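Long-range contacts in type C neurotoxin (Clostridium botulinum, PDB 3PME), which is the receptor-binding domain of a botulinum C/D mosaic neurotoxin and probably attaches the toxin to gangliosides and lipids of the nerve-cell membrane: residues K6-Q11 against R196-F201; Y23-R28 against I52-N57. All blocks are in the same frame, centred on the assembly; numbering follows the deposited sequence.

Contact 1: K6-Q11 against R196-F201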
loop_
_atom_site.group_PDB
_atom_site.type_symbol
_atom_site.label_atom_id
_atom_site.label_comp_id
_atom_site.label_asym_id
_atom_site.label_seq_id
_atom_site.Cartn_x
_atom_site.Cartn_y
_atom_site.Cartn_z
ATOM N N LYS A 6 9.672 -14.089 -19.032
ATOM C CA LYS A 6 8.275 -14.084 -18.614
ATOM C C LYS A 6 7.463 -15.028 -19.501
ATOM O O LYS A 6 7.400 -14.836 -20.717
ATOM C CB LYS A 6 7.721 -12.659 -18.678
ATOM C CG LYS A 6 6.484 -12.425 -17.842
ATOM C CD LYS A 6 6.353 -10.954 -17.441
ATOM C CE LYS A 6 6.427 -10.039 -18.647
ATOM N NZ LYS A 6 6.147 -8.613 -18.283
ATOM N N ILE A 7 6.857 -16.054 -18.910
ATOM C CA ILE A 7 6.040 -16.987 -19.684
ATOM C C ILE A 7 4.542 -16.798 -19.432
ATOM O O ILE A 7 3.711 -17.441 -20.064
ATOM C CB ILE A 7 6.470 -18.463 -19.486
ATOM C CG1 ILE A 7 6.342 -18.893 -18.026
ATOM C CG2 ILE A 7 7.896 -18.671 -19.986
ATOM C CD1 ILE A 7 4.944 -19.295 -17.636
ATOM N N LEU A 8 4.209 -15.914 -18.494
ATOM C CA LEU A 8 2.822 -15.526 -18.264
ATOM C C LEU A 8 2.827 -14.145 -17.643
ATOM O O LEU A 8 3.584 -13.883 -16.717
ATOM C CB LEU A 8 2.108 -16.521 -17.344
ATOM C CG LEU A 8 0.665 -16.144 -16.995
ATOM C CD1 LEU A 8 -0.216 -16.227 -18.230
ATOM C CD2 LEU A 8 0.118 -17.059 -15.907
ATOM N N SER A 9 2.014 -13.242 -18.178
ATOM C CA SER A 9 1.913 -11.901 -17.636
ATOM C C SER A 9 0.481 -11.411 -17.799
ATOM O O SER A 9 0.061 -11.034 -18.903
ATOM C CB SER A 9 2.896 -10.963 -18.353
ATOM O OG SER A 9 2.985 -9.711 -17.695
ATOM N N LEU A 10 -0.281 -11.430 -16.706
ATOM C CA LEU A 10 -1.669 -10.996 -16.768
ATOM C C LEU A 10 -1.713 -9.483 -16.677
ATOM O O LEU A 10 -1.346 -8.886 -15.661
ATOM C CB LEU A 10 -2.508 -11.627 -15.656
ATOM C CG LEU A 10 -2.561 -13.154 -15.622
ATOM C CD1 LEU A 10 -3.428 -13.594 -14.444
ATOM C CD2 LEU A 10 -3.100 -13.715 -16.938
ATOM N N GLN A 11 -2.142 -8.858 -17.767
ATOM C CA GLN A 11 -2.214 -7.410 -17.817
ATOM C C GLN A 11 -3.509 -6.979 -18.469
ATOM O O GLN A 11 -4.109 -7.719 -19.242
ATOM C CB GLN A 11 -1.018 -6.833 -18.571
ATOM C CG GLN A 11 0.313 -7.093 -17.884
ATOM C CD GLN A 11 1.455 -6.350 -18.535
ATOM O OE1 GLN A 11 2.393 -5.914 -17.864
ATOM N NE2 GLN A 11 1.384 -6.196 -19.852
ATOM N N ARG A 196 -2.484 -7.887 -8.110
ATOM C CA ARG A 196 -2.108 -7.176 -9.333
ATOM C C ARG A 196 -0.770 -7.637 -9.885
ATOM O O ARG A 196 0.073 -8.154 -9.158
ATOM C CB ARG A 196 -2.104 -5.657 -9.131
ATOM C CG ARG A 196 -0.844 -5.107 -8.444
ATOM C CD ARG A 196 -0.989 -3.603 -8.360
ATOM N NE ARG A 196 0.257 -2.883 -8.134
ATOM C CZ ARG A 196 0.659 -2.453 -6.949
ATOM N NH1 ARG A 196 -0.067 -2.696 -5.861
ATOM N NH2 ARG A 196 1.778 -1.757 -6.847
ATOM N N ASP A 197 -0.590 -7.426 -11.180
ATOM C CA ASP A 197 0.668 -7.681 -11.869
ATOM C C ASP A 197 1.148 -9.123 -11.688
ATOM O O ASP A 197 2.310 -9.375 -11.370
ATOM C CB ASP A 197 1.736 -6.664 -11.448
ATOM C CG ASP A 197 1.365 -5.240 -11.830
ATOM O OD1 ASP A 197 1.384 -4.927 -13.038
ATOM O OD2 ASP A 197 1.055 -4.443 -10.930
ATOM N N PHE A 198 0.249 -10.069 -11.911
ATOM C CA PHE A 198 0.616 -11.477 -11.782
ATOM C C PHE A 198 1.503 -11.942 -12.947
ATOM O O PHE A 198 1.101 -11.840 -14.118
ATOM C CB PHE A 198 -0.611 -12.375 -11.676
ATOM C CG PHE A 198 -0.267 -13.793 -11.328
ATOM C CD1 PHE A 198 -0.029 -14.729 -12.329
ATOM C CD2 PHE A 198 -0.153 -14.176 -10.006
ATOM C CE1 PHE A 198 0.315 -16.033 -12.014
ATOM C CE2 PHE A 198 0.192 -15.485 -9.673
ATOM C CZ PHE A 198 0.429 -16.413 -10.681
ATOM N N ASN A 199 2.695 -12.445 -12.607
ATOM C CA ASN A 199 3.702 -12.889 -13.578
ATOM C C ASN A 199 4.290 -14.241 -13.201
ATOM O O ASN A 199 4.496 -14.534 -12.021
ATOM C CB ASN A 199 4.878 -11.908 -13.628
ATOM C CG ASN A 199 4.520 -10.599 -14.291
ATOM O OD1 ASN A 199 3.799 -10.580 -15.274
ATOM N ND2 ASN A 199 5.054 -9.500 -13.769
ATOM N N ILE A 200 4.608 -15.055 -14.205
ATOM C CA ILE A 200 5.416 -16.246 -13.966
ATOM C C ILE A 200 6.618 -16.206 -14.898
ATOM O O ILE A 200 6.482 -15.861 -16.059
ATOM C CB ILE A 200 4.620 -17.540 -14.173
ATOM C CG1 ILE A 200 3.445 -17.594 -13.191
ATOM C CG2 ILE A 200 5.536 -18.777 -13.974
ATOM C CD1 ILE A 200 2.553 -18.807 -13.325
ATOM N N PHE A 201 7.788 -16.543 -14.365
ATOM C CA PHE A 201 9.045 -16.493 -15.112
ATOM C C PHE A 201 9.629 -17.897 -15.179
ATOM O O PHE A 201 9.456 -18.690 -14.250
ATOM C CB PHE A 201 10.056 -15.579 -14.406
ATOM C CG PHE A 201 9.591 -14.157 -14.234
ATOM C CD1 PHE A 201 8.768 -13.800 -13.168
ATOM C CD2 PHE A 201 9.996 -13.174 -15.125
ATOM C CE1 PHE A 201 8.345 -12.491 -13.014
ATOM C CE2 PHE A 201 9.579 -11.869 -14.974
ATOM C CZ PHE A 201 8.754 -11.524 -13.913
HETATM O O HOH W 1 -2.354 -9.232 -13.007
HETATM O O HOH W 2 2.854 -6.626 -14.888
#
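I200, F198 and K6 have the most surface buried where K6-Q11 runs antiparallel to R196-F201, the strand axes 4.7 Å apart at an angle of 170°. I200 sits opposite a classic beta bulge: both I7 and L8 face it, and the register slips by one residue between the K6-F201 and L8-I200 pairs. Its carbonyl oxygen takes a bond from I7 N at 2.9 Å and a weak, longer one from L8 N, while I200 N gives its proton to L8 O. The side chain is gripped by both bulge residues, since its CG2 meets I7 CD1 at 3.7 Å and its CD1 meets L8 CD2 at 4.0 Å. F198 turns a ring edge to L8, with CE1 4.0 Å from L8 CD2, and its CB lies alongside L10 CD1. Its carbonyl receives L10 N at 3.0 Å almost head-on (C=O...N 170°), and water 1 bridges F198 N and L10 O. On the other face of the sheet, K6 CD lies 4.2 Å from F201 CE2; beyond it the bend at chi3 (53°) turns the chain so that NZ makes a weak hydrogen bond to S9 OG. That face is mixed, S9 and N199 beside the K6 chain and the F201 ring, whereas the apolar L8, F198 and I200 meet I179 and F181 of strand 178-181, consistent with the interior of the concanavalin-like sandwich.

Contact 2: Y23-R28 against I52-N57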
loop_
_atom_site.group_PDB
_atom_site.type_symbol
_atom_site.label_atom_id
_atom_site.label_comp_id
_atom_site.label_asym_id
_atom_site.label_seq_id
_atom_site.Cartn_x
_atom_site.Cartn_y
_atom_site.Cartn_z
ATOM N N TYR A 23 3.005 -15.629 -25.206
ATOM C CA TYR A 23 2.635 -17.039 -25.293
ATOM C C TYR A 23 1.126 -17.247 -25.340
ATOM O O TYR A 23 0.653 -18.375 -25.393
ATOM C CB TYR A 23 3.249 -17.838 -24.137
ATOM C CG TYR A 23 4.756 -17.834 -24.140
ATOM C CD1 TYR A 23 5.471 -18.767 -24.883
ATOM C CD2 TYR A 23 5.467 -16.890 -23.412
ATOM C CE1 TYR A 23 6.856 -18.764 -24.888
ATOM C CE2 TYR A 23 6.846 -16.880 -23.409
ATOM C CZ TYR A 23 7.536 -17.816 -24.153
ATOM O OH TYR A 23 8.915 -17.802 -24.152
ATOM N N ASN A 24 0.376 -16.148 -25.321
ATOM C CA ASN A 24 -1.066 -16.176 -25.547
ATOM C C ASN A 24 -1.861 -17.208 -24.741
ATOM O O ASN A 24 -2.685 -17.936 -25.292
ATOM C CB ASN A 24 -1.361 -16.348 -27.044
ATOM C CG ASN A 24 -0.986 -15.123 -27.852
ATOM O OD1 ASN A 24 -0.006 -15.134 -28.597
ATOM N ND2 ASN A 24 -1.764 -14.052 -27.704
ATOM N N ALA A 25 -1.640 -17.264 -23.433
ATOM C CA ALA A 25 -2.435 -18.164 -22.608
ATOM C C ALA A 25 -3.904 -17.780 -22.724
ATOM O O ALA A 25 -4.231 -16.611 -22.944
ATOM C CB ALA A 25 -1.987 -18.092 -21.148
ATOM N N GLU A 26 -4.789 -18.760 -22.579
ATOM C CA GLU A 26 -6.209 -18.461 -22.489
ATOM C C GLU A 26 -6.537 -17.942 -21.093
ATOM O O GLU A 26 -6.161 -18.551 -20.097
ATOM C CB GLU A 26 -7.053 -19.701 -22.781
ATOM C CG GLU A 26 -8.531 -19.480 -22.524
ATOM C CD GLU A 26 -9.343 -20.761 -22.570
ATOM O OE1 GLU A 26 -8.763 -21.839 -22.833
ATOM O OE2 GLU A 26 -10.569 -20.685 -22.337
ATOM N N VAL A 27 -7.239 -16.816 -21.032
ATOM C CA VAL A 27 -7.650 -16.236 -19.762
ATOM C C VAL A 27 -9.162 -16.075 -19.775
ATOM O O VAL A 27 -9.696 -15.227 -20.491
ATOM C CB VAL A 27 -6.984 -14.870 -19.533
ATOM C CG1 VAL A 27 -7.441 -14.254 -18.210
ATOM C CG2 VAL A 27 -5.464 -15.001 -19.579
ATOM N N ARG A 28 -9.852 -16.906 -19.007
ATOM C CA ARG A 28 -11.306 -16.844 -18.968
ATOM C C ARG A 28 -11.792 -16.410 -17.599
ATOM O O ARG A 28 -11.352 -16.934 -16.581
ATOM C CB ARG A 28 -11.920 -18.196 -19.326
ATOM C CG ARG A 28 -13.439 -18.171 -19.353
ATOM C CD ARG A 28 -14.025 -19.495 -19.820
ATOM N NE ARG A 28 -13.993 -20.519 -18.778
ATOM C CZ ARG A 28 -13.125 -21.526 -18.739
ATOM N NH1 ARG A 28 -12.206 -21.655 -19.686
ATOM N NH2 ARG A 28 -13.176 -22.410 -17.750
ATOM N N ILE A 52 -10.878 -16.571 -12.122
ATOM C CA ILE A 52 -10.155 -16.396 -13.366
ATOM C C ILE A 52 -9.494 -17.730 -13.675
ATOM O O ILE A 52 -8.752 -18.255 -12.855
ATOM C CB ILE A 52 -9.085 -15.314 -13.260
ATOM C CG1 ILE A 52 -9.714 -13.973 -12.865
ATOM C CG2 ILE A 52 -8.326 -15.197 -14.580
ATOM C CD1 ILE A 52 -8.703 -12.850 -12.701
ATOM N N ILE A 53 -9.789 -18.294 -14.839
ATOM C CA ILE A 53 -9.196 -19.569 -15.224
ATOM C C ILE A 53 -8.161 -19.308 -16.303
ATOM O O ILE A 53 -8.483 -18.765 -17.361
ATOM C CB ILE A 53 -10.250 -20.535 -15.794
ATOM C CG1 ILE A 53 -11.476 -20.622 -14.877
ATOM C CG2 ILE A 53 -9.629 -21.903 -16.081
ATOM C CD1 ILE A 53 -11.157 -20.833 -13.435
ATOM N N VAL A 54 -6.912 -19.670 -16.032
ATOM C CA VAL A 54 -5.846 -19.479 -17.007
ATOM C C VAL A 54 -5.363 -20.829 -17.517
ATOM O O VAL A 54 -4.969 -21.678 -16.732
ATOM C CB VAL A 54 -4.658 -18.704 -16.399
ATOM C CG1 VAL A 54 -3.555 -18.499 -17.433
ATOM C CG2 VAL A 54 -5.127 -17.358 -15.834
ATOM N N ASN A 55 -5.423 -21.033 -18.829
ATOM C CA ASN A 55 -4.849 -22.232 -19.433
ATOM C C ASN A 55 -3.643 -21.869 -20.280
ATOM O O ASN A 55 -3.780 -21.232 -21.326
ATOM C CB ASN A 55 -5.886 -22.949 -20.298
ATOM C CG ASN A 55 -6.943 -23.642 -19.475
ATOM O OD1 ASN A 55 -6.679 -24.669 -18.855
ATOM N ND2 ASN A 55 -8.149 -23.091 -19.471
ATOM N N LEU A 56 -2.462 -22.253 -19.815
ATOM C CA LEU A 56 -1.233 -22.031 -20.556
ATOM C C LEU A 56 -1.161 -22.990 -21.730
ATOM O O LEU A 56 -1.745 -24.071 -21.693
ATOM C CB LEU A 56 -0.018 -22.277 -19.660
ATOM C CG LEU A 56 0.425 -21.203 -18.663
ATOM C CD1 LEU A 56 -0.735 -20.699 -17.832
ATOM C CD2 LEU A 56 1.536 -21.780 -17.772
ATOM N N ASN A 57 -0.450 -22.575 -22.771
ATOM C CA ASN A 57 -0.039 -23.478 -23.822
ATOM C C ASN A 57 0.838 -24.513 -23.151
ATOM O O ASN A 57 1.900 -24.187 -22.611
ATOM C CB ASN A 57 0.750 -22.710 -24.884
ATOM C CG ASN A 57 1.199 -23.588 -26.033
ATOM O OD1 ASN A 57 1.519 -24.763 -25.849
ATOM N ND2 ASN A 57 1.237 -23.017 -27.232
HETATM O O HOH W 3 0.427 -19.931 -22.926
HETATM O O HOH W 4 1.556 -19.881 -27.409
#
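Four backbone hydrogen bonds tie Y23-R28 to I52-N57 in two antiparallel hydrogen-bonded pairs, E26-N55 and R28-I53, with the non-hydrogen-bonded pair V27-V54 between them. The R28-I53 rung is the straighter: R28 N reaches I53 O at 2.8 Å with an N-H...O angle of 177°, and I53 N answers to R28 O. The E26-N55 rung is more bent, 146° at the hydrogen of E26 N, which lies tilted out of the plane of the N55 carbonyl. Past the strand ends water takes over from direct bonds: water 3 and water 4 both donate to Y23 O and accept from N57 N and N57 ND2, respectively.

Apolar packing occupies the face carrying V27 and V54. V27 CG1, anti to its own N (chi1 179°), lies alongside I52 CG2 at 3.9 Å, and A25 CB meets V54 CG1 at 4.1 Å. L8 and L10 of strand 6-13 press on this same layer.

The opposite face mixes E26, R28 and N55 with the apolar I53. The R28 guanidinium lays one face over I53 CB, 3.9 Å from its plane and offset toward the rim, and NH2 approaches I53 CG1 at 3.8 Å. At its edge, in plane, E26 OE2 forms a salt bridge with NH1, although the hydrogen bond within it is weak at 3.3 Å. The extended E26 side chain runs beside N55, whose OD1 is held by T178.

The edge strand 26-30 is thus apolar on the face toward strand 6-13 and charged on the other, where the exposed R28 guanidinium covers part of I53 and the E26 carboxylate at its edge probably helps to hold its orientation.

Overall arrangement
The two contacts lie about 11 Å apart between centres, on the same side of the chain's centre, in the concanavalin-like N-terminal half of the receptor-binding domain. Contact 1 belongs to the large antiparallel sheet, joining strands 6-13 and 193-201; contact 2 belongs to a three-stranded sheet, 26-30, 51-55 and 178-181. Along the chain both segments of contact 2 fall between those of contact 1, which thus brings together the two ends of this half. The sheets meet directly: L10 CD2 is 3.8 Å from V27 CG2, and L8 CD1 is 3.9 Å from A25 CB. This packing is consistent with two layers of a jelly-roll-like sandwich sharing a hydrophobic interior.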